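Local coordinates for protein RsfP (Uncultured bacterium, PDB 4GLJ) that probably catalyses the phosphorolysis of methylthioadenosine to adenine and methylthioribose 1-phosphate, and also binds the dye rhodamine B, at residues A204-T216 and Q264-A276. Sequence-based numbering, arbitrary orientation.
Sequences AKLAREASIAYAT and QPKSIAHTALTQA. With RHB (N-[9-(2-carboxyphenyl)-6-(diethylamino)-3H-xanthen-3-ylidene]-N-ethylethanaminium), chain B.
The carbonyl oxygen Ala269 O is gripped from both segments: Ala272 N donates to it at 3.0 Å, while Ser211 CA lies 3.0 Å from Ala269 O in a CA-H...O contact. Ser211 presents that C-H from a positive-phi corner, the C-prime residue of the Schellman motif that closes helix 200-209. A single water extends the joint. It donates to Ser211 OG at 2.6 Å and accepts from Leu273 N, so two polar groups of facing loops are satisfied together although the segments share no direct hydrogen bond. The aliphatic chain of Arg208 adds much of the packing. With CG anti to the backbone N (chi1 -174°) and the chain bent at the next two torsions, its CD lies against Ala272 CB at 3.4 Å, Ala269 CB nears NE, and Ile268 CD1 lies over one guanidinium face, offset toward its rim. NH2 bonds to Asp141 O, and an alanine here would probably deprive that carbonyl of this donor and open a gap beside the methyls of Ala269 and Ala272. Earlier in the loop, Ser267 OG accepts from Ala269 N in an ST turn and also touches Ala213 CB at 3.3 Å. The His270 ring brings CD2 edge-on to Ser211 O (3.5 Å), its NE2 bonded to Arg91 O and its ring edge-to-face with Tyr92. The contact thus illustrates a loop laid across a helix-to-strand turn: the segment following helix 237-263 packs where helix 200-209 gives way to strand 213-221, which runs parallel to strand 92-101, with helix 145-157 meeting Ala213 and Pro265.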
loop_
_atom_site.group_PDB
_atom_site.type_symbol
_atom_site.label_atom_id
_atom_site.label_comp_id
_atom_site.label_asym_id
_atom_site.label_seq_id
_atom_site.Cartn_x
_atom_site.Cartn_y
_atom_site.Cartn_z
ATOM N N ALA A 204 -2.178 15.911 4.971
ATOM C CA ALA A 204 -3.590 16.375 5.065
ATOM C C ALA A 204 -4.384 15.644 6.179
ATOM O O ALA A 204 -5.249 16.259 6.852
ATOM C CB ALA A 204 -4.352 16.268 3.727
ATOM N N LYS A 205 -4.159 14.323 6.314
ATOM C CA LYS A 205 -4.813 13.517 7.368
ATOM C C LYS A 205 -4.394 14.041 8.784
ATOM O O LYS A 205 -5.216 14.128 9.703
ATOM C CB LYS A 205 -4.388 12.018 7.205
ATOM C CG LYS A 205 -5.077 11.367 5.985
ATOM C CD LYS A 205 -4.584 9.912 5.838
ATOM C CE LYS A 205 -5.527 9.270 4.791
ATOM N NZ LYS A 205 -5.030 7.917 4.300
ATOM N N LEU A 206 -3.119 14.197 8.980
ATOM C CA LEU A 206 -2.561 14.628 10.256
ATOM C C LEU A 206 -3.056 16.042 10.633
ATOM O O LEU A 206 -3.405 16.295 11.790
ATOM C CB LEU A 206 -1.014 14.560 10.214
ATOM C CG LEU A 206 -0.548 13.069 10.050
ATOM C CD1 LEU A 206 0.938 12.984 9.660
ATOM C CD2 LEU A 206 -0.802 12.245 11.333
ATOM N N ALA A 207 -3.096 16.938 9.660
ATOM C CA ALA A 207 -3.591 18.315 9.880
ATOM C C ALA A 207 -5.054 18.204 10.323
ATOM O O ALA A 207 -5.494 18.914 11.263
ATOM C CB ALA A 207 -3.475 19.135 8.564
ATOM N N ARG A 208 -5.840 17.320 9.684
ATOM C CA ARG A 208 -7.247 17.173 10.069
ATOM C C ARG A 208 -7.364 16.652 11.515
ATOM O O ARG A 208 -8.169 17.160 12.314
ATOM C CB ARG A 208 -7.968 16.232 9.101
ATOM C CG ARG A 208 -9.473 16.102 9.306
ATOM C CD ARG A 208 -10.306 17.410 9.278
ATOM N NE ARG A 208 -10.022 18.171 8.046
ATOM C CZ ARG A 208 -10.703 18.007 6.907
ATOM N NH1 ARG A 208 -11.742 17.137 6.866
ATOM N NH2 ARG A 208 -10.450 18.774 5.844
ATOM N N GLU A 209 -6.557 15.640 11.860
ATOM C CA GLU A 209 -6.577 15.110 13.234
ATOM C C GLU A 209 -6.150 16.147 14.249
ATOM O O GLU A 209 -6.536 16.053 15.443
ATOM C CB GLU A 209 -5.634 13.911 13.386
ATOM C CG GLU A 209 -6.161 12.679 12.641
ATOM C CD GLU A 209 -5.305 11.455 12.870
ATOM O OE1 GLU A 209 -4.143 11.632 13.359
ATOM O OE2 GLU A 209 -5.788 10.316 12.536
ATOM N N ALA A 210 -5.294 17.069 13.803
ATOM C CA ALA A 210 -4.831 18.142 14.664
ATOM C C ALA A 210 -5.777 19.328 14.673
ATOM O O ALA A 210 -5.430 20.390 15.207
ATOM C CB ALA A 210 -3.457 18.607 14.250
ATOM N N SER A 211 -6.963 19.158 14.086
ATOM C CA SER A 211 -7.987 20.228 13.982
ATOM C C SER A 211 -7.448 21.520 13.307
ATOM O O SER A 211 -7.806 22.625 13.703
ATOM C CB SER A 211 -8.555 20.525 15.391
ATOM O OG SER A 211 -9.188 19.356 15.931
ATOM N N ILE A 212 -6.612 21.384 12.281
ATOM C CA ILE A 212 -6.059 22.536 11.562
ATOM C C ILE A 212 -6.577 22.535 10.133
ATOM O O ILE A 212 -6.517 21.504 9.462
ATOM C CB ILE A 212 -4.525 22.480 11.503
ATOM C CG1 ILE A 212 -3.900 22.447 12.890
ATOM C CG2 ILE A 212 -3.957 23.633 10.654
ATOM C CD1 ILE A 212 -2.380 22.133 12.934
ATOM N N ALA A 213 -7.064 23.669 9.656
ATOM C CA ALA A 213 -7.596 23.778 8.331
ATOM C C ALA A 213 -6.429 23.738 7.390
ATOM O O ALA A 213 -5.410 24.356 7.624
ATOM C CB ALA A 213 -8.407 25.095 8.178
ATOM N N TYR A 214 -6.558 22.968 6.321
ATOM C CA TYR A 214 -5.401 22.636 5.518
ATOM C C TYR A 214 -5.875 22.599 4.093
ATOM O O TYR A 214 -6.883 21.944 3.760
ATOM C CB TYR A 214 -4.832 21.263 5.899
ATOM C CG TYR A 214 -3.673 20.723 5.029
ATOM C CD1 TYR A 214 -3.953 20.105 3.775
ATOM C CD2 TYR A 214 -2.378 20.754 5.491
ATOM C CE1 TYR A 214 -2.940 19.613 2.968
ATOM C CE2 TYR A 214 -1.320 20.273 4.711
ATOM C CZ TYR A 214 -1.616 19.686 3.452
ATOM O OH TYR A 214 -0.571 19.130 2.708
ATOM N N ALA A 215 -5.155 23.331 3.231
ATOM C CA ALA A 215 -5.408 23.248 1.780
ATOM C C ALA A 215 -4.098 23.350 1.000
ATOM O O ALA A 215 -3.045 23.711 1.550
ATOM C CB ALA A 215 -6.458 24.263 1.286
ATOM N N THR A 216 -4.158 23.060 -0.299
ATOM C CA THR A 216 -2.898 22.878 -1.069
ATOM C C THR A 216 -2.893 23.874 -2.237
ATOM O O THR A 216 -3.890 24.026 -2.917
ATOM C CB THR A 216 -2.820 21.434 -1.616
ATOM O OG1 THR A 216 -2.651 20.537 -0.471
ATOM C CG2 THR A 216 -1.579 21.262 -2.532
ATOM N N GLN A 264 -10.510 35.204 8.354
ATOM C CA GLN A 264 -10.602 34.253 9.472
ATOM C C GLN A 264 -11.768 33.235 9.304
ATOM O O GLN A 264 -12.569 33.041 10.194
ATOM C CB GLN A 264 -10.724 35.096 10.772
ATOM C CG GLN A 264 -9.754 34.724 11.891
ATOM C CD GLN A 264 -8.329 35.104 11.600
ATOM O OE1 GLN A 264 -7.676 34.516 10.723
ATOM N NE2 GLN A 264 -7.822 36.092 12.331
ATOM N N PRO A 265 -11.867 32.584 8.140
ATOM C CA PRO A 265 -12.995 31.712 7.849
ATOM C C PRO A 265 -13.121 30.587 8.864
ATOM O O PRO A 265 -12.145 30.150 9.467
ATOM C CB PRO A 265 -12.676 31.167 6.441
ATOM C CG PRO A 265 -11.199 31.272 6.339
ATOM C CD PRO A 265 -10.847 32.548 7.068
ATOM N N LYS A 266 -14.352 30.182 9.101
ATOM C CA LYS A 266 -14.636 29.109 10.022
ATOM C C LYS A 266 -14.311 27.854 9.211
ATOM O O LYS A 266 -14.600 27.782 8.002
ATOM C CB LYS A 266 -16.120 29.165 10.393
ATOM C CG LYS A 266 -16.406 29.238 11.881
ATOM C CD LYS A 266 -17.844 29.701 12.118
ATOM C CE LYS A 266 -18.591 28.772 13.079
ATOM N NZ LYS A 266 -18.439 27.335 12.647
ATOM N N SER A 267 -13.651 26.890 9.835
ATOM C CA SER A 267 -13.363 25.655 9.138
ATOM C C SER A 267 -13.991 24.456 9.875
ATOM O O SER A 267 -13.906 24.340 11.097
ATOM C CB SER A 267 -11.837 25.461 9.015
ATOM O OG SER A 267 -11.556 24.253 8.281
ATOM N N ILE A 268 -14.577 23.531 9.123
ATOM C CA ILE A 268 -14.999 22.293 9.725
ATOM C C ILE A 268 -13.807 21.550 10.367
ATOM O O ILE A 268 -14.013 20.827 11.331
ATOM C CB ILE A 268 -15.902 21.414 8.811
ATOM C CG1 ILE A 268 -15.242 20.984 7.470
ATOM C CG2 ILE A 268 -17.213 22.154 8.463
ATOM C CD1 ILE A 268 -13.739 21.118 7.226
ATOM N N ALA A 269 -12.563 21.806 9.913
ATOM C CA ALA A 269 -11.381 21.125 10.509
ATOM C C ALA A 269 -11.230 21.474 11.992
ATOM O O ALA A 269 -10.678 20.677 12.778
ATOM C CB ALA A 269 -10.087 21.430 9.750
ATOM N N HIS A 270 -11.712 22.639 12.359
ATOM C CA HIS A 270 -11.517 23.182 13.668
ATOM C C HIS A 270 -12.151 22.392 14.768
ATOM O O HIS A 270 -11.719 22.464 15.898
ATOM C CB HIS A 270 -11.867 24.656 13.699
ATOM C CG HIS A 270 -10.935 25.514 12.891
ATOM N ND1 HIS A 270 -11.302 26.655 12.362
ATOM C CD2 HIS A 270 -9.618 25.332 12.531
ATOM C CE1 HIS A 270 -10.287 27.182 11.704
ATOM N NE2 HIS A 270 -9.260 26.372 11.812
ATOM N N THR A 271 -13.182 21.635 14.455
ATOM C CA THR A 271 -13.820 20.776 15.399
ATOM C C THR A 271 -13.747 19.307 14.967
ATOM O O THR A 271 -14.549 18.507 15.456
ATOM C CB THR A 271 -15.304 21.201 15.559
ATOM O OG1 THR A 271 -15.877 21.394 14.261
ATOM C CG2 THR A 271 -15.448 22.578 16.328
ATOM N N ALA A 272 -12.789 18.943 14.076
ATOM C CA ALA A 272 -12.772 17.582 13.516
ATOM C C ALA A 272 -12.558 16.478 14.556
ATOM O O ALA A 272 -13.076 15.403 14.388
ATOM C CB ALA A 272 -11.707 17.437 12.422
ATOM N N LEU A 273 -11.805 16.751 15.616
ATOM C CA LEU A 273 -11.536 15.735 16.593
ATOM C C LEU A 273 -12.667 15.419 17.530
ATOM O O LEU A 273 -12.847 14.265 17.899
ATOM C CB LEU A 273 -10.178 15.939 17.264
ATOM C CG LEU A 273 -9.666 14.685 17.945
ATOM C CD1 LEU A 273 -9.509 13.575 16.886
ATOM C CD2 LEU A 273 -8.321 14.998 18.599
ATOM N N THR A 274 -13.529 16.394 17.806
ATOM C CA THR A 274 -14.553 16.253 18.846
ATOM C C THR A 274 -15.641 15.192 18.661
ATOM O O THR A 274 -15.960 14.519 19.622
ATOM C CB THR A 274 -15.198 17.611 19.198
ATOM O OG1 THR A 274 -16.107 17.963 18.161
ATOM C CG2 THR A 274 -14.107 18.682 19.310
ATOM N N GLN A 275 -16.214 14.987 17.475
ATOM C CA GLN A 275 -17.067 13.769 17.336
ATOM C C GLN A 275 -16.362 12.501 16.738
ATOM O O GLN A 275 -16.982 11.441 16.605
ATOM C CB GLN A 275 -18.439 14.070 16.673
ATOM C CG GLN A 275 -18.370 14.882 15.388
ATOM C CD GLN A 275 -17.190 15.868 15.337
ATOM O OE1 GLN A 275 -16.054 15.484 15.048
ATOM N NE2 GLN A 275 -17.463 17.143 15.612
ATOM N N ALA A 276 -15.071 12.623 16.408
ATOM C CA ALA A 276 -14.283 11.518 15.897
ATOM C C ALA A 276 -13.539 10.746 16.964
ATOM O O ALA A 276 -13.184 9.590 16.737
ATOM C CB ALA A 276 -13.295 12.055 14.891
HETATM O O2 RHB B . -17.055 6.744 18.541
HETATM C C26 RHB B . -17.299 7.764 17.868
HETATM C C19 RHB B . -17.316 7.708 16.375
HETATM C C14 RHB B . -17.266 6.560 15.586
HETATM C C15 RHB B . -17.314 6.711 14.207
HETATM C C16 RHB B . -17.399 7.946 13.595
HETATM C C17 RHB B . -17.437 9.075 14.375
HETATM C C18 RHB B . -17.405 8.939 15.755
HETATM C C9 RHB B . -17.176 5.133 16.031
HETATM C C8 RHB B . -16.649 4.159 15.029
HETATM C C13 RHB B . -16.249 4.553 13.760
HETATM C C12 RHB B . -15.752 3.644 12.822
HETATM C C11 RHB B . -15.617 2.314 13.156
HETATM N N1 RHB B . -15.172 1.357 12.216
HETATM C C35 RHB B . -15.876 1.754 10.982
HETATM C C36 RHB B . -17.305 2.074 11.388
HETATM C C22 RHB B . -13.716 1.127 11.994
HETATM C C23 RHB B . -13.202 0.033 12.942
HETATM C C10 RHB B . -16.051 1.930 14.417
HETATM C C7 RHB B . -16.543 2.834 15.351
HETATM O O1 RHB B . -16.928 2.397 16.593
HETATM C C1 RHB B . -17.433 3.214 17.569
HETATM C C2 RHB B . -17.586 4.578 17.361
HETATM C C6 RHB B . -17.782 2.641 18.782
HETATM C C5 RHB B . -18.289 3.409 19.812
HETATM C C4 RHB B . -18.447 4.776 19.624
HETATM C C3 RHB B . -18.099 5.359 18.402
HETATM N N2 RHB B . -18.645 2.778 21.018
HETATM C C24 RHB B . -17.472 2.231 21.730
HETATM C C25 RHB B . -17.930 1.076 22.598
HETATM C C33 RHB B . -19.423 3.696 21.876
HETATM C C34 RHB B . -20.301 2.872 22.799
HETATM O O3 RHB B . -17.575 8.853 18.405
HETATM O O HOH W 1 -11.427 19.224 17.297
#